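Local coordinates for protein glia-derived nexin (Homo sapiens, PDB 4DY0) that inhibits serine proteases such as thrombin, trypsin and urokinase, binds heparin, and promotes neurite extension by inhibiting thrombin, at residues A[6-11]-A[67-72]; A[37-42]-A[320-325]; A[43-48]-A[109-114]; A[51-56]-A[294-299]. One frame throughout, in Å; residues are numbered along the deposited sequence.

Interaction 1 of 4, residues A[6-11]-A[67-72]; sequences LSLEEL and NGVGKI
Leu8 alone carries the 6-11 side of this meeting, reaching out from helix 5-26 to a two-residue target, Val69 and Ile72, at the start of helix 70-81. In the serpin fold this second helix corresponds to helix D, the one associated with heparin binding, and the Ile72 side chain lies about 8 Å from a bound sulfated glucosamine unit. The leucine gets there because CG stands anti to its own backbone N (chi1 -168°), which carries the branched end outward from the helix. Val69 and Leu8 point their ends at each other, although their nearest methyls are modelled too close together for the separation to be trusted. Val69 holds the N-cap position, and Ile72 N donates weakly to Val69 O at 2.9 Å. Leu8 also touches Tyr64, in the loop before the second helix, and Leu73. On the neighbouring residue the chemistry changes: Glu9 OE1 bonds His37 ND1 and Ser13 OG. The sounder apolar touch is with Ile72, whose CG2 methyl lies 3.6 Å from Leu8 CD2, with Ile72 CB close behind at 3.9 Å from the same Leu8 CD2.

Interaction 2 of 4, residues A[37-42]-A[320-325]; sequences HGIASV and ILQKAK. With SO4 (sulfate ion), chain D.
NE2 of Gln322 donates to Asn166 OD1 while lying against the backbone of helix 36-47, and OE1 at the other side of the same amide accepts from Ser35 N, so both polar ends are satisfied and the rotation of the group is fixed. The side chain reaches the helix fully extended, CG anti to the backbone N (chi1 177°). There NE2 comes within 3.8 Å of Gly38 C and 3.7 Å of Ile39 N, in packing contact; Gly38 has no side chain, and the amide rests directly on the main chain. Ile39 lies across the glutamine, roughly perpendicular to it, its CG1 3.8 Å from Gln322 NE2. This is the shutter region of serpins, where the helix underlies neighbouring strands 162-170 and 319-328, the pair that parts when a cleaved reactive loop inserts. Helix and strand segments run nearly antiparallel, at 153°, with axes 10.1 Å apart. One helix turn along from Gly38, Val42 and Ile320 lie alongside, pointing opposite ways, Val42 CG1 3.4 Å from Ile320 CG2. Away from the helix, Lys323 NZ bonds the carbonyls of Asp147 and Asn148 and makes a weak, doubtfully placed contact with a sulfate probably from the crystallisation liquor.

Interaction 3 of 4, residues A[43-48]-A[109-114]; sequences LGMLQL and TRNKDV
The C-terminal end of helix 36-47 packs here against helix 105-115 in the serpin helical region, with Asn111 pushed between Met45 and Leu48. The asparagine lies nearly perpendicular to the Met45 side chain, bringing OD1 within 3.1 Å of Met45 CG and 3.2 Å of Met45 CA. Leu48 runs alongside it the other way, its CD2 methyl 3.4 Å from the same Asn111 OD1. That oxygen is buried among carbons, and the model gives it no hydrogen-bonding partner, an unfavourable place for a carbonyl. Asn111 ND2 is little better served, with one weak bond to Phe107 O a turn back in its own helix. Nearer the surface, Leu48 CG rests 3.9 Å from Arg110 CB, so it is the base of the arginine that packs. Beyond it the chain folds back, bent at both chi2 (-77°) and chi3 (-79°), and sets one guanidinium face toward Val114 CG2. Phe107 and Phe115 also touch Leu48, and Phe115 reaches Met45 as well. This packing of helix 105-115 on the end of helix 36-47, which lies beneath the main sheet, is part of the serpin fold.

Interaction 4 of 4, residues A[51-56]-A[294-299]; sequences DGRTKK and ITDMFD
Arg53 grips the carboxylate of Asp296 side-on with two nitrogens, one to each oxygen. NE donates to Asp296 OD2 at 2.8 Å in a nearly straight bond (167°), with OD2 close to the guanidinium plane. The second bond, from Arg53 NH2 to the syn lone pair of Asp296 OD1, is longer at 3.1 Å, with OD1 tilted out of that plane; the two flat groups are turned 39° apart. OD2 has a further partner: a water gives it a hydrogen at 2.6 Å from Asp296 OD2 and accepts from Thr54 OG1 at 2.7 Å, tying the salt bridge to the next residue of the helix. Thr54 OG1 is also bonded to Asn304 N. A second water bridges the backbones, accepting from Met297 N at 3.2 Å and donating weakly to Thr54 O. Inside this polar rim Thr54 OG1 lies 3.4 Å from Asp296 CB, and Thr54 CG2 lies 3.9 Å from Met297 CB. Met297 has CG between its backbone N and carbonyl carbon (chi1 74°), which sets CG over the centre of the Phe298 ring. Gln57 OE1, one turn along helix 52-62, accepts from both Thr295 N and Asp296 N, fastening the 3-10 turn to this helix, while Met297 packs on Leu289 of helix 286-291, Leu46 of helix 36-47 and Ile320 of strand 319-328.

How the interactions relate
Interactions 2 and 3 use successive parts of helix 36-47: the first is wholly buried against strand 319-328, the second only partly so against helix 105-115. Interaction 4, though farthest from the chain's centre, is itself largely buried and is the one whose segments are joined by a salt bridge and waters; interactions 1 to 3 meet across their segments by packing alone. Apolar ends connect three of them, because Ile320 CD1 of interaction 2 touches both Leu46 of interaction 3 and Met297 of interaction 4. Interaction 1, partly buried, joins this group through a probable Glu9–His37 hydrogen bond, and its loop at Asn67 packs beside Arg110 of interaction 3, on the side nearer the bound heparin sugars.

Interaction 1 of 4, residues A[6-11]-A[67-72]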
loop_
_atom_site.group_PDB
_atom_site.type_symbol
_atom_site.label_atom_id
_atom_site.label_comp_id
_atom_site.label_asym_id
_atom_site.label_seq_id
_atom_site.Cartn_x
_atom_site.Cartn_y
_atom_site.Cartn_z
ATOM N N LEU A 6 15.860 5.270 -8.678
ATOM C CA LEU A 6 15.430 5.704 -7.350
ATOM C C LEU A 6 14.471 6.885 -7.430
ATOM O O LEU A 6 13.491 6.951 -6.686
ATOM C CB LEU A 6 16.640 6.061 -6.486
ATOM C CG LEU A 6 17.663 4.935 -6.331
ATOM C CD1 LEU A 6 18.863 5.402 -5.520
ATOM C CD2 LEU A 6 17.019 3.706 -5.702
ATOM N N SER A 7 14.759 7.815 -8.337
ATOM C CA SER A 7 13.892 8.971 -8.547
ATOM C C SER A 7 12.533 8.568 -9.105
ATOM O O SER A 7 11.500 9.107 -8.706
ATOM C CB SER A 7 14.555 9.984 -9.480
ATOM O OG SER A 7 15.342 10.901 -8.746
ATOM N N LEU A 8 12.541 7.620 -10.034
ATOM C CA LEU A 8 11.313 7.159 -10.656
ATOM C C LEU A 8 10.395 6.531 -9.617
ATOM O O LEU A 8 9.191 6.782 -9.610
ATOM C CB LEU A 8 11.618 6.150 -11.759
ATOM C CG LEU A 8 10.439 5.810 -12.664
ATOM C CD1 LEU A 8 9.876 7.089 -13.263
ATOM C CD2 LEU A 8 10.877 4.845 -13.753
ATOM N N GLU A 9 10.967 5.711 -8.744
ATOM C CA GLU A 9 10.194 5.064 -7.695
ATOM C C GLU A 9 9.667 6.102 -6.720
ATOM O O GLU A 9 8.541 5.996 -6.228
ATOM C CB GLU A 9 11.045 4.037 -6.954
ATOM C CG GLU A 9 10.296 3.301 -5.861
ATOM C CD GLU A 9 8.968 2.737 -6.341
ATOM O OE1 GLU A 9 8.030 2.651 -5.518
ATOM O OE2 GLU A 9 8.858 2.388 -7.537
ATOM N N GLU A 10 10.487 7.112 -6.449
ATOM C CA GLU A 10 10.112 8.182 -5.540
ATOM C C GLU A 10 8.851 8.897 -6.018
ATOM O O GLU A 10 7.952 9.182 -5.228
ATOM C CB GLU A 10 11.262 9.174 -5.393
ATOM C CG GLU A 10 11.473 9.649 -3.974
ATOM C CD GLU A 10 12.887 10.136 -3.733
ATOM O OE1 GLU A 10 13.587 9.535 -2.888
ATOM O OE2 GLU A 10 13.298 11.111 -4.396
ATOM N N LEU A 11 8.790 9.188 -7.313
ATOM C CA LEU A 11 7.616 9.840 -7.883
ATOM C C LEU A 11 6.370 8.995 -7.645
ATOM O O LEU A 11 5.326 9.505 -7.229
ATOM C CB LEU A 11 7.808 10.083 -9.384
ATOM C CG LEU A 11 8.826 11.162 -9.766
ATOM C CD1 LEU A 11 9.130 11.119 -11.256
ATOM C CD2 LEU A 11 8.320 12.536 -9.359
ATOM N N ASN A 67 5.635 4.570 -21.509
ATOM C CA ASN A 67 6.438 4.384 -22.714
ATOM C C ASN A 67 7.766 5.112 -22.573
ATOM O O ASN A 67 7.797 6.338 -22.488
ATOM C CB ASN A 67 5.706 4.920 -23.947
ATOM C CG ASN A 67 4.594 4.005 -24.417
ATOM O OD1 ASN A 67 4.211 3.061 -23.728
ATOM N ND2 ASN A 67 4.065 4.285 -25.603
ATOM N N GLY A 68 8.861 4.362 -22.541
ATOM C CA GLY A 68 10.176 4.975 -22.411
ATOM C C GLY A 68 10.709 4.948 -20.994
ATOM O O GLY A 68 11.792 5.458 -20.717
ATOM N N VAL A 69 9.943 4.355 -20.088
ATOM C CA VAL A 69 10.424 4.113 -18.735
ATOM C C VAL A 69 10.029 2.707 -18.300
ATOM O O VAL A 69 10.446 2.228 -17.249
ATOM C CB VAL A 69 9.891 5.170 -17.743
ATOM C CG1 VAL A 69 9.942 4.645 -16.321
ATOM C CG2 VAL A 69 10.694 6.455 -17.866
ATOM N N GLY A 70 9.240 2.043 -19.139
ATOM C CA GLY A 70 8.740 0.701 -18.848
ATOM C C GLY A 70 9.780 -0.269 -18.318
ATOM O O GLY A 70 9.563 -0.923 -17.296
ATOM N N LYS A 71 10.910 -0.368 -19.013
ATOM C CA LYS A 71 11.991 -1.264 -18.602
ATOM C C LYS A 71 12.434 -0.998 -17.163
ATOM O O LYS A 71 12.682 -1.932 -16.398
ATOM C CB LYS A 71 13.182 -1.155 -19.563
ATOM N N ILE A 72 12.525 0.278 -16.795
ATOM C CA ILE A 72 12.884 0.657 -15.430
ATOM C C ILE A 72 11.784 0.259 -14.444
ATOM O O ILE A 72 12.049 -0.376 -13.424
ATOM C CB ILE A 72 13.165 2.168 -15.315
ATOM C CG1 ILE A 72 14.207 2.594 -16.356
ATOM C CG2 ILE A 72 13.645 2.515 -13.921
ATOM C CD1 ILE A 72 14.636 4.046 -16.239
#

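Interaction 2 of 4, residues A[37-42]-A[320-325]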
loop_
_atom_site.group_PDB
_atom_site.type_symbol
_atom_site.label_atom_id
_atom_site.label_comp_id
_atom_site.label_asym_id
_atom_site.label_seq_id
_atom_site.Cartn_x
_atom_site.Cartn_y
_atom_site.Cartn_z
ATOM N N HIS A 37 3.079 2.064 -3.583
ATOM C CA HIS A 37 3.684 1.596 -4.821
ATOM C C HIS A 37 2.656 0.921 -5.723
ATOM O O HIS A 37 2.704 1.057 -6.948
ATOM C CB HIS A 37 4.829 0.630 -4.546
ATOM C CG HIS A 37 5.422 0.049 -5.787
ATOM N ND1 HIS A 37 6.416 0.682 -6.501
ATOM C CD2 HIS A 37 5.142 -1.092 -6.461
ATOM C CE1 HIS A 37 6.733 -0.052 -7.553
ATOM N NE2 HIS A 37 5.975 -1.133 -7.550
ATOM N N GLY A 38 1.735 0.181 -5.111
ATOM C CA GLY A 38 0.664 -0.473 -5.855
ATOM C C GLY A 38 -0.199 0.550 -6.570
ATOM O O GLY A 38 -0.720 0.296 -7.657
ATOM N N ILE A 39 -0.354 1.713 -5.953
ATOM C CA ILE A 39 -1.103 2.795 -6.566
ATOM C C ILE A 39 -0.366 3.269 -7.816
ATOM O O ILE A 39 -0.968 3.460 -8.872
ATOM C CB ILE A 39 -1.323 3.954 -5.571
ATOM C CG1 ILE A 39 -2.286 3.508 -4.464
ATOM C CG2 ILE A 39 -1.858 5.182 -6.281
ATOM C CD1 ILE A 39 -2.701 4.616 -3.517
ATOM N N ALA A 40 0.946 3.436 -7.693
ATOM C CA ALA A 40 1.782 3.823 -8.827
ATOM C C ALA A 40 1.649 2.831 -9.985
ATOM O O ALA A 40 1.450 3.224 -11.134
ATOM C CB ALA A 40 3.237 3.945 -8.393
ATOM N N SER A 41 1.756 1.544 -9.682
ATOM C CA SER A 41 1.614 0.514 -10.707
ATOM C C SER A 41 0.243 0.555 -11.379
ATOM O O SER A 41 0.130 0.482 -12.607
ATOM C CB SER A 41 1.868 -0.867 -10.105
ATOM O OG SER A 41 3.131 -0.899 -9.460
ATOM N N VAL A 42 -0.811 0.596 -10.510
ATOM C CA VAL A 42 -2.172 0.671 -11.027
ATOM C C VAL A 42 -2.356 1.830 -12.014
ATOM O O VAL A 42 -3.052 1.692 -13.019
ATOM C CB VAL A 42 -3.188 0.765 -9.877
ATOM C CG1 VAL A 42 -4.477 1.404 -10.348
ATOM C CG2 VAL A 42 -3.437 -0.623 -9.294
ATOM N N ILE A 320 -11.361 1.242 -8.923
ATOM C CA ILE A 320 -9.990 0.775 -8.800
ATOM C C ILE A 320 -9.816 0.301 -7.370
ATOM O O ILE A 320 -9.651 1.111 -6.458
ATOM C CB ILE A 320 -8.976 1.893 -9.092
ATOM C CG1 ILE A 320 -9.167 2.428 -10.514
ATOM C CG2 ILE A 320 -7.554 1.380 -8.902
ATOM C CD1 ILE A 320 -8.334 3.661 -10.827
ATOM N N LEU A 321 -9.876 -1.013 -7.176
ATOM C CA LEU A 321 -9.884 -1.595 -5.838
ATOM C C LEU A 321 -8.515 -2.086 -5.401
ATOM O O LEU A 321 -7.874 -2.879 -6.093
ATOM C CB LEU A 321 -10.876 -2.751 -5.771
ATOM C CG LEU A 321 -12.285 -2.412 -6.252
ATOM C CD1 LEU A 321 -13.107 -3.678 -6.400
ATOM C CD2 LEU A 321 -12.958 -1.432 -5.304
ATOM N N GLN A 322 -8.075 -1.608 -4.244
ATOM C CA GLN A 322 -6.841 -2.082 -3.642
ATOM C C GLN A 322 -7.127 -2.694 -2.279
ATOM O O GLN A 322 -7.826 -2.102 -1.455
ATOM C CB GLN A 322 -5.834 -0.943 -3.493
ATOM C CG GLN A 322 -4.544 -1.368 -2.811
ATOM C CD GLN A 322 -3.516 -0.257 -2.767
ATOM O OE1 GLN A 322 -3.516 0.574 -1.853
ATOM N NE2 GLN A 322 -2.624 -0.239 -3.757
ATOM N N LYS A 323 -6.591 -3.888 -2.050
ATOM C CA LYS A 323 -6.679 -4.518 -0.744
ATOM C C LYS A 323 -5.282 -4.874 -0.264
ATOM O O LYS A 323 -4.514 -5.516 -0.977
ATOM C CB LYS A 323 -7.562 -5.760 -0.799
ATOM C CG LYS A 323 -7.928 -6.317 0.565
ATOM C CD LYS A 323 -9.241 -7.083 0.505
ATOM C CE LYS A 323 -9.606 -7.670 1.860
ATOM N NZ LYS A 323 -11.002 -8.182 1.862
ATOM N N ALA A 324 -4.952 -4.438 0.943
ATOM C CA ALA A 324 -3.625 -4.660 1.497
ATOM C C ALA A 324 -3.756 -5.406 2.808
ATOM O O ALA A 324 -4.637 -5.110 3.614
ATOM C CB ALA A 324 -2.898 -3.332 1.700
ATOM N N LYS A 325 -2.878 -6.379 3.016
ATOM C CA LYS A 325 -2.963 -7.229 4.193
ATOM C C LYS A 325 -1.571 -7.619 4.673
ATOM O O LYS A 325 -0.800 -8.229 3.935
ATOM C CB LYS A 325 -3.791 -8.475 3.876
ATOM C CG LYS A 325 -3.922 -9.466 5.018
ATOM C CD LYS A 325 -5.046 -10.454 4.734
ATOM C CE LYS A 325 -5.131 -11.526 5.793
ATOM N NZ LYS A 325 -6.306 -12.413 5.565
HETATM S S SO4 D . -9.870 -11.526 3.508
HETATM O O1 SO4 D . -9.849 -12.090 4.877
HETATM O O2 SO4 D . -9.638 -10.066 3.575
HETATM O O3 SO4 D . -8.802 -12.158 2.701
HETATM O O4 SO4 D . -11.192 -11.784 2.888
#

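Interaction 3 of 4, residues A[43-48]-A[109-114]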
loop_
_atom_site.group_PDB
_atom_site.type_symbol
_atom_site.label_atom_id
_atom_site.label_comp_id
_atom_site.label_asym_id
_atom_site.label_seq_id
_atom_site.Cartn_x
_atom_site.Cartn_y
_atom_site.Cartn_z
ATOM N N LEU A 43 -1.718 3.046 -11.793
ATOM C CA LEU A 43 -1.807 4.184 -12.699
ATOM C C LEU A 43 -1.030 3.900 -13.988
ATOM O O LEU A 43 -1.456 4.285 -15.075
ATOM C CB LEU A 43 -1.311 5.469 -12.027
ATOM C CG LEU A 43 -2.144 6.035 -10.861
ATOM C CD1 LEU A 43 -1.456 7.242 -10.222
ATOM C CD2 LEU A 43 -3.559 6.408 -11.305
ATOM N N GLY A 44 0.107 3.224 -13.864
ATOM C CA GLY A 44 0.879 2.810 -15.033
ATOM C C GLY A 44 0.082 1.862 -15.916
ATOM O O GLY A 44 0.005 2.038 -17.134
ATOM N N MET A 45 -0.518 0.856 -15.293
ATOM C CA MET A 45 -1.388 -0.074 -15.991
ATOM C C MET A 45 -2.415 0.666 -16.842
ATOM O O MET A 45 -2.563 0.385 -18.029
ATOM C CB MET A 45 -2.088 -0.991 -14.985
ATOM C CG MET A 45 -1.170 -2.057 -14.400
ATOM S SD MET A 45 -1.651 -2.641 -12.758
ATOM C CE MET A 45 -3.405 -2.891 -12.986
ATOM N N LEU A 46 -3.115 1.616 -16.230
ATOM C CA LEU A 46 -4.131 2.402 -16.931
ATOM C C LEU A 46 -3.534 3.341 -17.980
ATOM O O LEU A 46 -4.180 3.653 -18.976
ATOM C CB LEU A 46 -4.964 3.212 -15.934
ATOM C CG LEU A 46 -5.887 2.414 -15.015
ATOM C CD1 LEU A 46 -6.603 3.336 -14.057
ATOM C CD2 LEU A 46 -6.886 1.627 -15.835
ATOM N N GLN A 47 -2.308 3.803 -17.758
ATOM C CA GLN A 47 -1.694 4.715 -18.712
ATOM C C GLN A 47 -1.435 4.000 -20.040
ATOM O O GLN A 47 -1.501 4.606 -21.108
ATOM C CB GLN A 47 -0.399 5.299 -18.158
ATOM C CG GLN A 47 -0.155 6.726 -18.605
ATOM C CD GLN A 47 1.296 7.141 -18.483
ATOM O OE1 GLN A 47 2.129 6.769 -19.310
ATOM N NE2 GLN A 47 1.605 7.926 -17.455
ATOM N N LEU A 48 -1.152 2.704 -19.953
ATOM C CA LEU A 48 -0.920 1.865 -21.120
ATOM C C LEU A 48 -2.089 1.874 -22.100
ATOM O O LEU A 48 -1.899 1.657 -23.297
ATOM C CB LEU A 48 -0.647 0.426 -20.672
ATOM C CG LEU A 48 0.785 -0.125 -20.671
ATOM C CD1 LEU A 48 1.843 0.967 -20.678
ATOM C CD2 LEU A 48 0.978 -1.074 -19.491
ATOM N N THR A 109 -0.003 -7.339 -23.517
ATOM C CA THR A 109 1.407 -7.695 -23.452
ATOM C C THR A 109 2.185 -6.802 -22.500
ATOM O O THR A 109 2.825 -7.288 -21.566
ATOM C CB THR A 109 2.052 -7.596 -24.842
ATOM O OG1 THR A 109 1.340 -8.439 -25.756
ATOM C CG2 THR A 109 3.511 -8.022 -24.787
ATOM N N ARG A 110 2.134 -5.496 -22.750
ATOM C CA ARG A 110 2.859 -4.525 -21.935
ATOM C C ARG A 110 2.502 -4.642 -20.458
ATOM O O ARG A 110 3.374 -4.549 -19.595
ATOM C CB ARG A 110 2.606 -3.096 -22.433
ATOM C CG ARG A 110 3.173 -2.808 -23.822
ATOM C CD ARG A 110 4.681 -2.598 -23.775
ATOM N NE ARG A 110 5.037 -1.257 -23.311
ATOM C CZ ARG A 110 6.262 -0.891 -22.940
ATOM N NH1 ARG A 110 7.259 -1.769 -22.965
ATOM N NH2 ARG A 110 6.491 0.352 -22.535
ATOM N N ASN A 111 1.221 -4.848 -20.165
ATOM C CA ASN A 111 0.780 -4.976 -18.775
ATOM C C ASN A 111 1.368 -6.204 -18.081
ATOM O O ASN A 111 1.792 -6.128 -16.927
ATOM C CB ASN A 111 -0.749 -4.962 -18.669
ATOM C CG ASN A 111 -1.296 -3.592 -18.293
ATOM O OD1 ASN A 111 -0.835 -2.973 -17.333
ATOM N ND2 ASN A 111 -2.289 -3.118 -19.042
ATOM N N LYS A 112 1.402 -7.328 -18.790
ATOM C CA LYS A 112 1.977 -8.548 -18.240
ATOM C C LYS A 112 3.466 -8.349 -18.010
ATOM O O LYS A 112 3.999 -8.705 -16.960
ATOM C CB LYS A 112 1.741 -9.732 -19.181
ATOM C CG LYS A 112 2.225 -11.075 -18.635
ATOM N N ASP A 113 4.131 -7.757 -18.995
ATOM C CA ASP A 113 5.575 -7.567 -18.943
ATOM C C ASP A 113 6.002 -6.585 -17.847
ATOM O O ASP A 113 6.822 -6.914 -16.992
ATOM C CB ASP A 113 6.088 -7.094 -20.307
ATOM C CG ASP A 113 7.601 -6.997 -20.363
ATOM O OD1 ASP A 113 8.110 -5.960 -20.842
ATOM O OD2 ASP A 113 8.281 -7.955 -19.930
ATOM N N VAL A 114 5.433 -5.385 -17.869
ATOM C CA VAL A 114 5.884 -4.311 -16.988
ATOM C C VAL A 114 5.315 -4.360 -15.567
ATOM O O VAL A 114 6.025 -4.071 -14.604
ATOM C CB VAL A 114 5.590 -2.926 -17.595
ATOM C CG1 VAL A 114 5.939 -1.823 -16.603
ATOM C CG2 VAL A 114 6.349 -2.745 -18.899
#

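Interaction 4 of 4, residues A[51-56]-A[294-299]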
loop_
_atom_site.group_PDB
_atom_site.type_symbol
_atom_site.label_atom_id
_atom_site.label_comp_id
_atom_site.label_asym_id
_atom_site.label_seq_id
_atom_site.Cartn_x
_atom_site.Cartn_y
_atom_site.Cartn_z
ATOM N N ASP A 51 -5.649 7.471 -23.807
ATOM C CA ASP A 51 -5.292 8.351 -24.910
ATOM C C ASP A 51 -5.907 9.728 -24.653
ATOM O O ASP A 51 -6.689 9.893 -23.716
ATOM C CB ASP A 51 -5.788 7.767 -26.237
ATOM C CG ASP A 51 -5.101 8.382 -27.447
ATOM O OD1 ASP A 51 -4.081 9.087 -27.272
ATOM O OD2 ASP A 51 -5.583 8.156 -28.577
ATOM N N GLY A 52 -5.544 10.718 -25.465
ATOM C CA GLY A 52 -6.093 12.068 -25.322
ATOM C C GLY A 52 -5.990 12.613 -23.907
ATOM O O GLY A 52 -5.020 12.343 -23.204
ATOM N N ARG A 53 -6.993 13.384 -23.493
ATOM C CA ARG A 53 -7.032 13.979 -22.152
ATOM C C ARG A 53 -6.863 12.956 -21.035
ATOM O O ARG A 53 -6.206 13.227 -20.037
ATOM C CB ARG A 53 -8.340 14.742 -21.944
ATOM C CG ARG A 53 -8.202 16.258 -21.947
ATOM C CD ARG A 53 -8.401 16.839 -20.561
ATOM N NE ARG A 53 -9.732 16.538 -20.030
ATOM C CZ ARG A 53 -10.686 17.437 -19.795
ATOM N NH1 ARG A 53 -10.479 18.724 -20.034
ATOM N NH2 ARG A 53 -11.855 17.044 -19.307
ATOM N N THR A 54 -7.466 11.784 -21.197
ATOM C CA THR A 54 -7.349 10.747 -20.182
ATOM C C THR A 54 -5.886 10.409 -19.910
ATOM O O THR A 54 -5.466 10.312 -18.753
ATOM C CB THR A 54 -8.111 9.479 -20.576
ATOM O OG1 THR A 54 -9.511 9.772 -20.649
ATOM C CG2 THR A 54 -7.877 8.376 -19.545
ATOM N N LYS A 55 -5.114 10.232 -20.981
ATOM C CA LYS A 55 -3.683 9.954 -20.868
ATOM C C LYS A 55 -2.934 11.163 -20.310
ATOM O O LYS A 55 -2.040 11.024 -19.477
ATOM C CB LYS A 55 -3.110 9.555 -22.234
ATOM C CG LYS A 55 -1.618 9.232 -22.233
ATOM C CD LYS A 55 -1.112 9.002 -23.651
ATOM C CE LYS A 55 0.408 8.965 -23.715
ATOM N NZ LYS A 55 0.980 7.768 -23.036
ATOM N N LYS A 56 -3.316 12.349 -20.776
ATOM C CA LYS A 56 -2.698 13.600 -20.345
ATOM C C LYS A 56 -2.804 13.818 -18.826
ATOM O O LYS A 56 -1.822 14.174 -18.170
ATOM C CB LYS A 56 -3.311 14.780 -21.115
ATOM C CG LYS A 56 -2.738 16.144 -20.761
ATOM N N ILE A 294 -7.169 13.370 -11.815
ATOM C CA ILE A 294 -7.477 12.309 -12.773
ATOM C C ILE A 294 -8.978 12.054 -12.780
ATOM O O ILE A 294 -9.472 11.249 -11.995
ATOM C CB ILE A 294 -6.752 10.995 -12.424
ATOM C CG1 ILE A 294 -5.238 11.207 -12.402
ATOM C CG2 ILE A 294 -7.120 9.904 -13.418
ATOM C CD1 ILE A 294 -4.483 10.115 -11.672
ATOM N N THR A 295 -9.697 12.740 -13.664
ATOM C CA THR A 295 -11.163 12.702 -13.658
ATOM C C THR A 295 -11.792 11.983 -14.854
ATOM O O THR A 295 -12.793 11.279 -14.704
ATOM C CB THR A 295 -11.755 14.126 -13.593
ATOM O OG1 THR A 295 -11.156 14.935 -14.612
ATOM C CG2 THR A 295 -11.488 14.752 -12.236
ATOM N N ASP A 296 -11.212 12.165 -16.037
ATOM C CA ASP A 296 -11.804 11.639 -17.267
ATOM C C ASP A 296 -12.056 10.128 -17.242
ATOM O O ASP A 296 -13.152 9.673 -17.559
ATOM C CB ASP A 296 -10.948 12.003 -18.479
ATOM C CG ASP A 296 -10.990 13.486 -18.802
ATOM O OD1 ASP A 296 -11.581 14.265 -18.018
ATOM O OD2 ASP A 296 -10.432 13.873 -19.848
ATOM N N MET A 297 -11.044 9.355 -16.862
ATOM C CA MET A 297 -11.146 7.898 -16.909
ATOM C C MET A 297 -12.340 7.341 -16.137
ATOM O O MET A 297 -12.755 6.208 -16.367
ATOM C CB MET A 297 -9.855 7.246 -16.413
ATOM C CG MET A 297 -9.637 7.314 -14.910
ATOM S SD MET A 297 -8.012 6.651 -14.483
ATOM C CE MET A 297 -8.176 6.474 -12.710
ATOM N N PHE A 298 -12.891 8.136 -15.224
ATOM C CA PHE A 298 -14.028 7.692 -14.422
ATOM C C PHE A 298 -15.347 8.156 -15.015
ATOM O O PHE A 298 -16.413 7.746 -14.566
ATOM C CB PHE A 298 -13.908 8.195 -12.982
ATOM C CG PHE A 298 -12.672 7.722 -12.281
ATOM C CD1 PHE A 298 -12.489 6.379 -12.005
ATOM C CD2 PHE A 298 -11.695 8.623 -11.891
ATOM C CE1 PHE A 298 -11.348 5.936 -11.357
ATOM C CE2 PHE A 298 -10.551 8.190 -11.242
ATOM C CZ PHE A 298 -10.378 6.843 -10.976
ATOM N N ASP A 299 -15.274 9.015 -16.025
ATOM C CA ASP A 299 -16.477 9.586 -16.612
ATOM C C ASP A 299 -16.916 8.793 -17.832
ATOM O O ASP A 299 -16.115 8.488 -18.713
ATOM C CB ASP A 299 -16.263 11.059 -16.967
ATOM C CG ASP A 299 -17.522 11.720 -17.500
ATOM O OD1 ASP A 299 -17.886 11.475 -18.672
ATOM O OD2 ASP A 299 -18.137 12.501 -16.746
HETATM O O HOH W 1 -8.061 10.556 -16.716
HETATM O O HOH W 2 -10.310 12.081 -21.780
#